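Local structure of CLIP-associating protein 2 (Mus musculus, 3WOZ) at residues A[113-118]-A[148-153]; A[13-18]-A[51-56]; A[42-47]-A[79-84]. The protein contributes to microtubule dynamics through TOG domains, which probably bind tubulin, the crystallised fragment being the one named TOG3. One frame throughout, in Å; residues are numbered along the deposited sequence. Where two conformers were deposited one is given.

Contact 1. Residues A[113-118]-A[148-153]; sequences DITRES and LKYIET
Arg116 and Tyr150 meet because both side chains start out with CG anti to the backbone N, at chi1 -152° and -166°, and then run past each other in opposite directions; the arginine chain runs on extended to lay CD over the ring, and a bend at chi3 then swings NE and the guanidinium toward Thr153. CD lies on one face of Tyr150, 3.7 Å from the ring centroid, a CH-pi contact. The phenol end pushes back into the helix, its OH 3.1 Å from Arg116 CA and close to CB and CG as well. Beyond the ring, the guanidinium stands steeply to it, with NH1 3.6 Å from Tyr150 CE2, while Thr153 CG2 covers one guanidinium face, 3.4 Å from NE. Helices 102-118 and 141-155, which supply these residues in the HEAT-repeat solenoid of the TOG domain, have segment axes 11.5 Å apart and inclined by 37°, so long side chains bridge them. Asp113 OD1 takes Arg116 NH2 in a 2.6 Å salt bridge from above the carboxylate plane, and also accepts from Gln109. With an alanine in place of Arg116, Asp113 would probably lose its charged mate and a gap would be likely to open between the Tyr150 ring and Thr153.

Contact 2. Residues A[13-18]-A[51-56]; sequences RCASSN and FTRMFA
The guanidinium of Arg53 is met edge-on by Ala15: the methyl CB lies in the guanidinium plane, 3.9 Å from NH2. This arginine was modelled in two conformers, so its touch on Ala15 is tentative. In the HEAT-repeat architecture of the TOG domain, the contact joins the C-terminal end of helix 7-14, with the turn that follows it, to the C-terminal end of helix 41-54, near the start of the chain. The more secure link is Met54, present as selenomethionine, which reaches across with its terminal methyl. Its chain bends at chi3 (-136°), and CE comes to rest 3.4 Å from Cys14 O, with Cys14 CB 4.2 Å away from the same carbon. It is a van der Waals touch against a carbonyl oxygen and the thiol-bearing carbon; no hydrogen bond crosses between the segments. Met54 also packs on Arg22 and Leu26 of helix 19-34 and on Val62 and Phe66 of helix 60-77, so its side chain lies among several helices. Cys14 and Ala15 both rest on Ile50, one turn back along the helix that carries Met54. In the turn after helix 7-14, Asn18 N closes an ST turn by donating to Ser16 OG at 3.0 Å with an N-H...O angle of 157°.

Contact 3. Residues A[42-47]-A[79-84]; sequences IELKRL and DDLQDW
Leu44 overlaps the backbone and CB of Asp80 with one methyl and the tip of Leu81 with the other. Its CG is anti to the backbone N (chi1 177°), which carries both branches out from helix 41-54 toward the loop. CD2 sits 3.6 Å from Asp80 O and 3.8 Å from Asp80 CB. The two side chains are roughly at right angles, and the leucine meets the CB carbon of the aspartate, whose carboxylate oxygens lie farther off. CD1 of Leu44 faces Leu81 CD2 at 4.2 Å, a looser apolar touch made side chain to side chain. The contact is small, burying 117 Å² in all, and it is van der Waals packing, with no hydrogen bond between the two segments. Phe73 of helix 60-77 extends the apolar patch, touching both Leu44 and Leu81, and His77 also packs on Leu44. Within the loop, Trp84 N donates to Leu81 O at 3.1 Å, a turn that brings the chain round just before helix 85-96 begins. Leu44 thus packs helix 41-54 against the loop between helices 60-77 and 85-96, a helix-to-loop contact within the HEAT-repeat solenoid of a TOG domain.

Contacts 2 and 3 interleave along the chain, in the order 13-18, 42-47, 51-56, 79-84, and both draw on helix 41-54; contact 1 follows later, on helices 102-118 and 141-155. The centres of contacts 2 and 3 are about 16 Å apart, and the two touch through Trp84, whose NE1 probably hydrogen-bonds Thr52 OG1 at 3.0 Å and whose ring packs on Phe51. Contact 1 touches neither, its centre lying about 25 Å from that of contact 2 and 20 Å from that of contact 3. Contacts between segments some thirty residues apart recur along the all-helical solenoid, consistent with an elongated, stacked scaffold of the kind TOG domains use to engage tubulin.

Contact 1. Residues A[113-118]-A[148-153]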
loop_
_atom_site.group_PDB
_atom_site.type_symbol
_atom_site.label_atom_id
_atom_site.label_comp_id
_atom_site.label_asym_id
_atom_site.label_seq_id
_atom_site.Cartn_x
_atom_site.Cartn_y
_atom_site.Cartn_z
ATOM N N ASP A 113 4.459 -6.515 -1.970
ATOM C CA ASP A 113 4.098 -7.697 -2.754
ATOM C C ASP A 113 3.369 -8.720 -1.883
ATOM O O ASP A 113 2.373 -9.307 -2.309
ATOM C CB ASP A 113 5.339 -8.342 -3.392
ATOM C CG ASP A 113 5.972 -7.480 -4.475
ATOM O OD1 ASP A 113 5.348 -6.512 -4.970
ATOM O OD2 ASP A 113 7.117 -7.786 -4.849
ATOM N N ILE A 114 3.878 -8.922 -0.669
ATOM C CA ILE A 114 3.257 -9.808 0.314
ATOM C C ILE A 114 1.845 -9.312 0.648
ATOM O O ILE A 114 0.889 -10.082 0.596
ATOM C CB ILE A 114 4.123 -9.922 1.606
ATOM C CG1 ILE A 114 5.509 -10.500 1.291
ATOM C CG2 ILE A 114 3.419 -10.747 2.685
ATOM C CD1 ILE A 114 5.503 -11.864 0.649
ATOM N N THR A 115 1.727 -8.025 0.970
ATOM C CA THR A 115 0.430 -7.389 1.229
ATOM C C THR A 115 -0.548 -7.657 0.094
ATOM O O THR A 115 -1.666 -8.101 0.329
ATOM C CB THR A 115 0.576 -5.861 1.416
ATOM O OG1 THR A 115 1.497 -5.605 2.478
ATOM C CG2 THR A 115 -0.774 -5.206 1.755
ATOM N N ARG A 116 -0.108 -7.401 -1.132
ATOM C CA ARG A 116 -0.967 -7.500 -2.311
ATOM C C ARG A 116 -1.556 -8.891 -2.517
ATOM O O ARG A 116 -2.683 -9.016 -3.001
ATOM C CB ARG A 116 -0.197 -7.065 -3.555
ATOM C CG ARG A 116 -1.052 -6.474 -4.672
ATOM C CD ARG A 116 -0.172 -5.640 -5.614
ATOM N NE ARG A 116 0.983 -6.423 -6.042
ATOM C CZ ARG A 116 2.257 -6.112 -5.823
ATOM N NH1 ARG A 116 2.609 -4.995 -5.188
ATOM N NH2 ARG A 116 3.190 -6.934 -6.268
ATOM N N GLU A 117 -0.800 -9.922 -2.140
ATOM C CA GLU A 117 -1.255 -11.302 -2.304
ATOM C C GLU A 117 -1.911 -11.877 -1.047
ATOM O O GLU A 117 -2.363 -13.019 -1.058
ATOM C CB GLU A 117 -0.102 -12.212 -2.779
ATOM C CG GLU A 117 0.969 -12.501 -1.724
ATOM C CD GLU A 117 2.171 -13.271 -2.278
ATOM O OE1 GLU A 117 2.423 -13.218 -3.499
ATOM O OE2 GLU A 117 2.875 -13.926 -1.482
ATOM N N SER A 118 -1.971 -11.090 0.025
ATOM C CA SER A 118 -2.461 -11.599 1.311
ATOM C C SER A 118 -3.859 -11.105 1.731
ATOM O O SER A 118 -4.406 -11.574 2.722
ATOM C CB SER A 118 -1.456 -11.291 2.426
ATOM O OG SER A 118 -0.167 -11.795 2.113
ATOM N N LEU A 148 0.359 4.337 -8.104
ATOM C CA LEU A 148 -0.074 3.929 -9.443
ATOM C C LEU A 148 0.440 2.547 -9.849
ATOM O O LEU A 148 -0.322 1.719 -10.363
ATOM C CB LEU A 148 0.314 4.982 -10.491
ATOM C CG LEU A 148 -0.344 6.368 -10.379
ATOM C CD1 LEU A 148 0.430 7.409 -11.197
ATOM C CD2 LEU A 148 -1.837 6.343 -10.768
ATOM N N LYS A 149 1.726 2.288 -9.616
ATOM C CA LYS A 149 2.289 0.968 -9.917
ATOM C C LYS A 149 1.549 -0.137 -9.161
ATOM O O LYS A 149 1.289 -1.207 -9.712
ATOM C CB LYS A 149 3.784 0.915 -9.602
ATOM C CG LYS A 149 4.665 1.540 -10.668
ATOM C CD LYS A 149 6.132 1.376 -10.302
ATOM C CE LYS A 149 7.060 1.717 -11.459
ATOM N NZ LYS A 149 8.464 1.839 -10.957
ATOM N N TYR A 150 1.201 0.138 -7.908
ATOM C CA TYR A 150 0.480 -0.827 -7.088
ATOM C C TYR A 150 -0.937 -1.063 -7.626
ATOM O O TYR A 150 -1.355 -2.218 -7.771
ATOM C CB TYR A 150 0.458 -0.381 -5.626
ATOM C CG TYR A 150 0.031 -1.457 -4.648
ATOM C CD1 TYR A 150 -1.317 -1.790 -4.486
ATOM C CD2 TYR A 150 0.970 -2.132 -3.875
ATOM C CE1 TYR A 150 -1.714 -2.773 -3.583
ATOM C CE2 TYR A 150 0.581 -3.110 -2.965
ATOM C CZ TYR A 150 -0.762 -3.427 -2.830
ATOM O OH TYR A 150 -1.150 -4.392 -1.928
ATOM N N ILE A 151 -1.658 0.018 -7.934
ATOM C CA ILE A 151 -2.974 -0.089 -8.593
ATOM C C ILE A 151 -2.861 -0.999 -9.800
ATOM O O ILE A 151 -3.587 -1.981 -9.908
ATOM C CB ILE A 151 -3.528 1.268 -9.129
ATOM C CG1 ILE A 151 -3.329 2.427 -8.144
ATOM C CG2 ILE A 151 -4.992 1.119 -9.586
ATOM C CD1 ILE A 151 -4.267 2.468 -6.988
ATOM N N GLU A 152 -1.941 -0.658 -10.702
ATOM C CA GLU A 152 -1.760 -1.403 -11.941
ATOM C C GLU A 152 -1.572 -2.897 -11.686
ATOM O O GLU A 152 -2.208 -3.718 -12.343
ATOM C CB GLU A 152 -0.583 -0.859 -12.755
ATOM C CG GLU A 152 -0.765 -1.085 -14.254
ATOM C CD GLU A 152 0.495 -1.534 -14.965
ATOM O OE1 GLU A 152 1.603 -1.090 -14.589
ATOM O OE2 GLU A 152 0.366 -2.327 -15.926
ATOM N N THR A 153 -0.710 -3.244 -10.731
ATOM C CA THR A 153 -0.444 -4.653 -10.411
ATOM C C THR A 153 -1.672 -5.326 -9.786
ATOM O O THR A 153 -1.965 -6.486 -10.077
ATOM C CB THR A 153 0.790 -4.802 -9.500
ATOM O OG1 THR A 153 1.869 -4.023 -10.030
ATOM C CG2 THR A 153 1.228 -6.257 -9.402
#

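Contact 2. Residues A[13-18]-A[51-56]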
loop_
_atom_site.group_PDB
_atom_site.type_symbol
_atom_site.label_atom_id
_atom_site.label_comp_id
_atom_site.label_asym_id
_atom_site.label_seq_id
_atom_site.Cartn_x
_atom_site.Cartn_y
_atom_site.Cartn_z
ATOM N N ARG A 13 9.997 -4.472 24.327
ATOM C CA ARG A 13 11.297 -4.180 23.724
ATOM C C ARG A 13 11.156 -3.494 22.359
ATOM O O ARG A 13 11.948 -2.614 22.024
ATOM C CB ARG A 13 12.141 -5.453 23.612
ATOM C CG ARG A 13 12.600 -6.024 24.948
ATOM C CD ARG A 13 13.244 -7.392 24.781
ATOM N NE ARG A 13 13.786 -7.883 26.047
ATOM C CZ ARG A 13 14.530 -8.982 26.188
ATOM N NH1 ARG A 13 14.834 -9.736 25.136
ATOM N NH2 ARG A 13 14.973 -9.327 27.394
ATOM N N CYS A 14 10.140 -3.886 21.593
ATOM C CA CYS A 14 9.827 -3.243 20.315
ATOM C C CYS A 14 9.360 -1.798 20.488
ATOM O O CYS A 14 9.597 -0.958 19.616
ATOM C CB CYS A 14 8.757 -4.029 19.559
ATOM S SG CYS A 14 9.271 -5.656 19.009
ATOM N N ALA A 15 8.692 -1.523 21.608
ATOM C CA ALA A 15 8.165 -0.193 21.905
ATOM C C ALA A 15 9.182 0.713 22.608
ATOM O O ALA A 15 8.898 1.886 22.865
ATOM C CB ALA A 15 6.886 -0.303 22.737
ATOM N N SER A 16 10.360 0.172 22.907
ATOM C CA SER A 16 11.410 0.912 23.609
ATOM C C SER A 16 11.916 2.117 22.826
ATOM O O SER A 16 12.023 2.073 21.602
ATOM C CB SER A 16 12.587 -0.009 23.936
ATOM O OG SER A 16 13.646 0.713 24.541
ATOM N N SER A 17 12.238 3.189 23.547
ATOM C CA SER A 17 12.818 4.379 22.939
ATOM C C SER A 17 14.297 4.159 22.613
ATOM O O SER A 17 14.921 4.986 21.948
ATOM C CB SER A 17 12.635 5.599 23.851
ATOM O OG SER A 17 13.465 5.508 24.996
ATOM N N ASN A 18 14.842 3.038 23.086
ATOM C CA ASN A 18 16.217 2.628 22.794
ATOM C C ASN A 18 16.288 1.682 21.592
ATOM O O ASN A 18 15.634 0.633 21.581
ATOM C CB ASN A 18 16.839 1.964 24.030
ATOM C CG ASN A 18 18.262 1.484 23.791
ATOM O OD1 ASN A 18 18.962 1.975 22.904
ATOM N ND2 ASN A 18 18.698 0.525 24.593
ATOM N N PHE A 51 3.823 -1.244 15.312
ATOM C CA PHE A 51 4.274 -1.272 13.924
ATOM C C PHE A 51 3.927 0.011 13.171
ATOM O O PHE A 51 4.703 0.463 12.330
ATOM C CB PHE A 51 3.717 -2.499 13.190
ATOM C CG PHE A 51 4.558 -3.742 13.337
ATOM C CD1 PHE A 51 5.769 -3.720 14.025
ATOM C CD2 PHE A 51 4.153 -4.935 12.744
ATOM C CE1 PHE A 51 6.549 -4.868 14.137
ATOM C CE2 PHE A 51 4.928 -6.082 12.849
ATOM C CZ PHE A 51 6.130 -6.045 13.547
ATOM N N THR A 52 2.759 0.580 13.480
ATOM C CA THR A 52 2.333 1.865 12.930
ATOM C C THR A 52 3.382 2.944 13.204
ATOM O O THR A 52 3.751 3.698 12.301
ATOM C CB THR A 52 0.958 2.295 13.502
ATOM O OG1 THR A 52 -0.029 1.315 13.162
ATOM C CG2 THR A 52 0.520 3.655 12.944
ATOM N N ARG A 53 3.865 2.990 14.445
ATOM C CA ARG A 53 4.903 3.938 14.851
ATOM C C ARG A 53 6.265 3.572 14.260
ATOM O O ARG A 53 7.068 4.454 13.934
ATOM C CB ARG A 53 4.994 4.020 16.377
ATOM C CG ARG A 53 3.744 4.577 17.051
ATOM C CD ARG A 53 4.035 5.007 18.481
ATOM N NE ARG A 53 4.662 3.941 19.255
ATOM C CZ ARG A 53 3.993 3.010 19.926
ATOM N NH1 ARG A 53 2.666 3.007 19.920
ATOM N NH2 ARG A 53 4.652 2.080 20.602
HETATM N N MSE A 54 6.515 2.270 14.116
HETATM C CA MSE A 54 7.770 1.766 13.554
HETATM C C MSE A 54 8.012 2.221 12.111
HETATM O O MSE A 54 9.149 2.259 11.650
HETATM C CB MSE A 54 7.837 0.241 13.653
HETATM C CG MSE A 54 9.206 -0.277 14.070
HETATM SE SE MSE A 54 9.152 -2.038 14.906
HETATM C CE MSE A 54 10.373 -1.727 16.404
ATOM N N PHE A 55 6.941 2.564 11.401
ATOM C CA PHE A 55 7.071 3.120 10.059
ATOM C C PHE A 55 7.884 4.413 10.058
ATOM O O PHE A 55 8.498 4.760 9.052
ATOM C CB PHE A 55 5.697 3.343 9.419
ATOM C CG PHE A 55 5.130 2.115 8.769
ATOM C CD1 PHE A 55 5.707 1.596 7.617
ATOM C CD2 PHE A 55 4.018 1.477 9.309
ATOM C CE1 PHE A 55 5.192 0.450 7.012
ATOM C CE2 PHE A 55 3.490 0.331 8.703
ATOM C CZ PHE A 55 4.079 -0.176 7.550
ATOM N N ALA A 56 7.889 5.109 11.195
ATOM C CA ALA A 56 8.689 6.317 11.370
ATOM C C ALA A 56 9.915 6.108 12.271
ATOM O O ALA A 56 10.381 7.046 12.906
ATOM C CB ALA A 56 7.815 7.452 11.907
#

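Contact 3. Residues A[42-47]-A[79-84]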
loop_
_atom_site.group_PDB
_atom_site.type_symbol
_atom_site.label_atom_id
_atom_site.label_comp_id
_atom_site.label_asym_id
_atom_site.label_seq_id
_atom_site.Cartn_x
_atom_site.Cartn_y
_atom_site.Cartn_z
ATOM N N ILE A 42 -5.745 -8.608 21.866
ATOM C CA ILE A 42 -5.211 -7.332 22.359
ATOM C C ILE A 42 -3.696 -7.224 22.155
ATOM O O ILE A 42 -3.164 -6.124 22.030
ATOM C CB ILE A 42 -5.588 -7.006 23.842
ATOM C CG1 ILE A 42 -4.676 -7.730 24.832
ATOM C CG2 ILE A 42 -7.069 -7.269 24.125
ATOM C CD1 ILE A 42 -4.183 -6.835 25.961
ATOM N N GLU A 43 -3.013 -8.364 22.125
ATOM C CA GLU A 43 -1.584 -8.389 21.828
ATOM C C GLU A 43 -1.344 -7.976 20.377
ATOM O O GLU A 43 -0.472 -7.146 20.102
ATOM C CB GLU A 43 -0.990 -9.772 22.104
ATOM C CG GLU A 43 -0.809 -10.083 23.591
ATOM C CD GLU A 43 -0.456 -11.538 23.861
ATOM O OE1 GLU A 43 0.209 -11.806 24.883
ATOM O OE2 GLU A 43 -0.841 -12.414 23.057
ATOM N N LEU A 44 -2.136 -8.546 19.467
ATOM C CA LEU A 44 -2.077 -8.204 18.049
ATOM C C LEU A 44 -2.397 -6.729 17.824
ATOM O O LEU A 44 -1.732 -6.062 17.032
ATOM C CB LEU A 44 -3.029 -9.085 17.227
ATOM C CG LEU A 44 -3.118 -8.778 15.727
ATOM C CD1 LEU A 44 -1.882 -9.283 14.999
ATOM C CD2 LEU A 44 -4.375 -9.365 15.110
ATOM N N LYS A 45 -3.416 -6.232 18.522
ATOM C CA LYS A 45 -3.791 -4.823 18.463
ATOM C C LYS A 45 -2.624 -3.929 18.901
ATOM O O LYS A 45 -2.307 -2.945 18.234
ATOM C CB LYS A 45 -5.031 -4.560 19.319
ATOM C CG LYS A 45 -5.558 -3.131 19.255
ATOM C CD LYS A 45 -6.740 -2.942 20.200
ATOM C CE LYS A 45 -7.238 -1.501 20.193
ATOM N NZ LYS A 45 -7.834 -1.117 18.880
ATOM N N ARG A 46 -1.985 -4.292 20.009
ATOM C CA ARG A 46 -0.820 -3.568 20.515
ATOM C C ARG A 46 0.361 -3.623 19.534
ATOM O O ARG A 46 1.049 -2.619 19.331
ATOM C CB ARG A 46 -0.414 -4.094 21.897
ATOM C CG ARG A 46 0.906 -3.543 22.435
ATOM C CD ARG A 46 0.922 -3.546 23.955
ATOM N NE ARG A 46 2.272 -3.637 24.519
ATOM C CZ ARG A 46 3.111 -2.612 24.661
ATOM N NH1 ARG A 46 2.762 -1.393 24.259
ATOM N NH2 ARG A 46 4.308 -2.809 25.196
ATOM N N LEU A 47 0.580 -4.787 18.925
ATOM C CA LEU A 47 1.652 -4.946 17.944
ATOM C C LEU A 47 1.416 -4.084 16.698
ATOM O O LEU A 47 2.355 -3.486 16.168
ATOM C CB LEU A 47 1.852 -6.423 17.570
ATOM C CG LEU A 47 2.880 -6.794 16.487
ATOM C CD1 LEU A 47 4.213 -6.070 16.677
ATOM C CD2 LEU A 47 3.091 -8.291 16.463
ATOM N N ASP A 79 -5.430 -12.980 8.098
ATOM C CA ASP A 79 -6.867 -13.168 8.352
ATOM C C ASP A 79 -7.413 -12.181 9.378
ATOM O O ASP A 79 -8.587 -11.813 9.330
ATOM C CB ASP A 79 -7.158 -14.595 8.824
ATOM C CG ASP A 79 -6.880 -15.647 7.758
ATOM O OD1 ASP A 79 -6.862 -15.318 6.551
ATOM O OD2 ASP A 79 -6.689 -16.821 8.137
ATOM N N ASP A 80 -6.549 -11.753 10.295
ATOM C CA ASP A 80 -6.945 -10.905 11.414
ATOM C C ASP A 80 -6.457 -9.456 11.289
ATOM O O ASP A 80 -6.501 -8.702 12.260
ATOM C CB ASP A 80 -6.449 -11.525 12.723
ATOM C CG ASP A 80 -7.049 -12.897 12.984
ATOM O OD1 ASP A 80 -8.268 -12.980 13.268
ATOM O OD2 ASP A 80 -6.299 -13.895 12.908
ATOM N N LEU A 81 -6.020 -9.069 10.091
ATOM C CA LEU A 81 -5.379 -7.766 9.875
ATOM C C LEU A 81 -6.142 -6.815 8.952
ATOM O O LEU A 81 -5.601 -5.789 8.529
ATOM C CB LEU A 81 -3.949 -7.960 9.344
ATOM C CG LEU A 81 -2.876 -8.432 10.328
ATOM C CD1 LEU A 81 -1.609 -8.834 9.587
ATOM C CD2 LEU A 81 -2.573 -7.363 11.374
ATOM N N GLN A 82 -7.395 -7.138 8.649
ATOM C CA GLN A 82 -8.177 -6.338 7.701
ATOM C C GLN A 82 -8.431 -4.898 8.159
ATOM O O GLN A 82 -8.468 -3.977 7.335
ATOM C CB GLN A 82 -9.481 -7.049 7.326
ATOM C CG GLN A 82 -9.260 -8.157 6.295
ATOM C CD GLN A 82 -10.516 -8.948 5.961
ATOM O OE1 GLN A 82 -11.639 -8.458 6.095
ATOM N NE2 GLN A 82 -10.324 -10.181 5.510
ATOM N N ASP A 83 -8.583 -4.709 9.468
ATOM C CA ASP A 83 -8.807 -3.382 10.037
ATOM C C ASP A 83 -7.524 -2.555 10.108
ATOM O O ASP A 83 -7.581 -1.333 10.258
ATOM C CB ASP A 83 -9.444 -3.488 11.427
ATOM C CG ASP A 83 -10.845 -4.072 11.387
ATOM O OD1 ASP A 83 -11.165 -4.894 12.267
ATOM O OD2 ASP A 83 -11.630 -3.716 10.481
ATOM N N TRP A 84 -6.376 -3.222 9.998
ATOM C CA TRP A 84 -5.078 -2.552 10.009
ATOM C C TRP A 84 -4.556 -2.323 8.590
ATOM O O TRP A 84 -3.538 -1.647 8.393
ATOM C CB TRP A 84 -4.064 -3.358 10.836
ATOM C CG TRP A 84 -2.767 -2.624 11.092
ATOM C CD1 TRP A 84 -2.612 -1.450 11.773
ATOM C CD2 TRP A 84 -1.453 -3.017 10.666
ATOM N NE1 TRP A 84 -1.285 -1.088 11.797
ATOM C CE2 TRP A 84 -0.553 -2.031 11.126
ATOM C CE3 TRP A 84 -0.951 -4.109 9.942
ATOM C CZ2 TRP A 84 0.825 -2.102 10.887
ATOM C CZ3 TRP A 84 0.414 -4.180 9.704
ATOM C CH2 TRP A 84 1.287 -3.181 10.178
#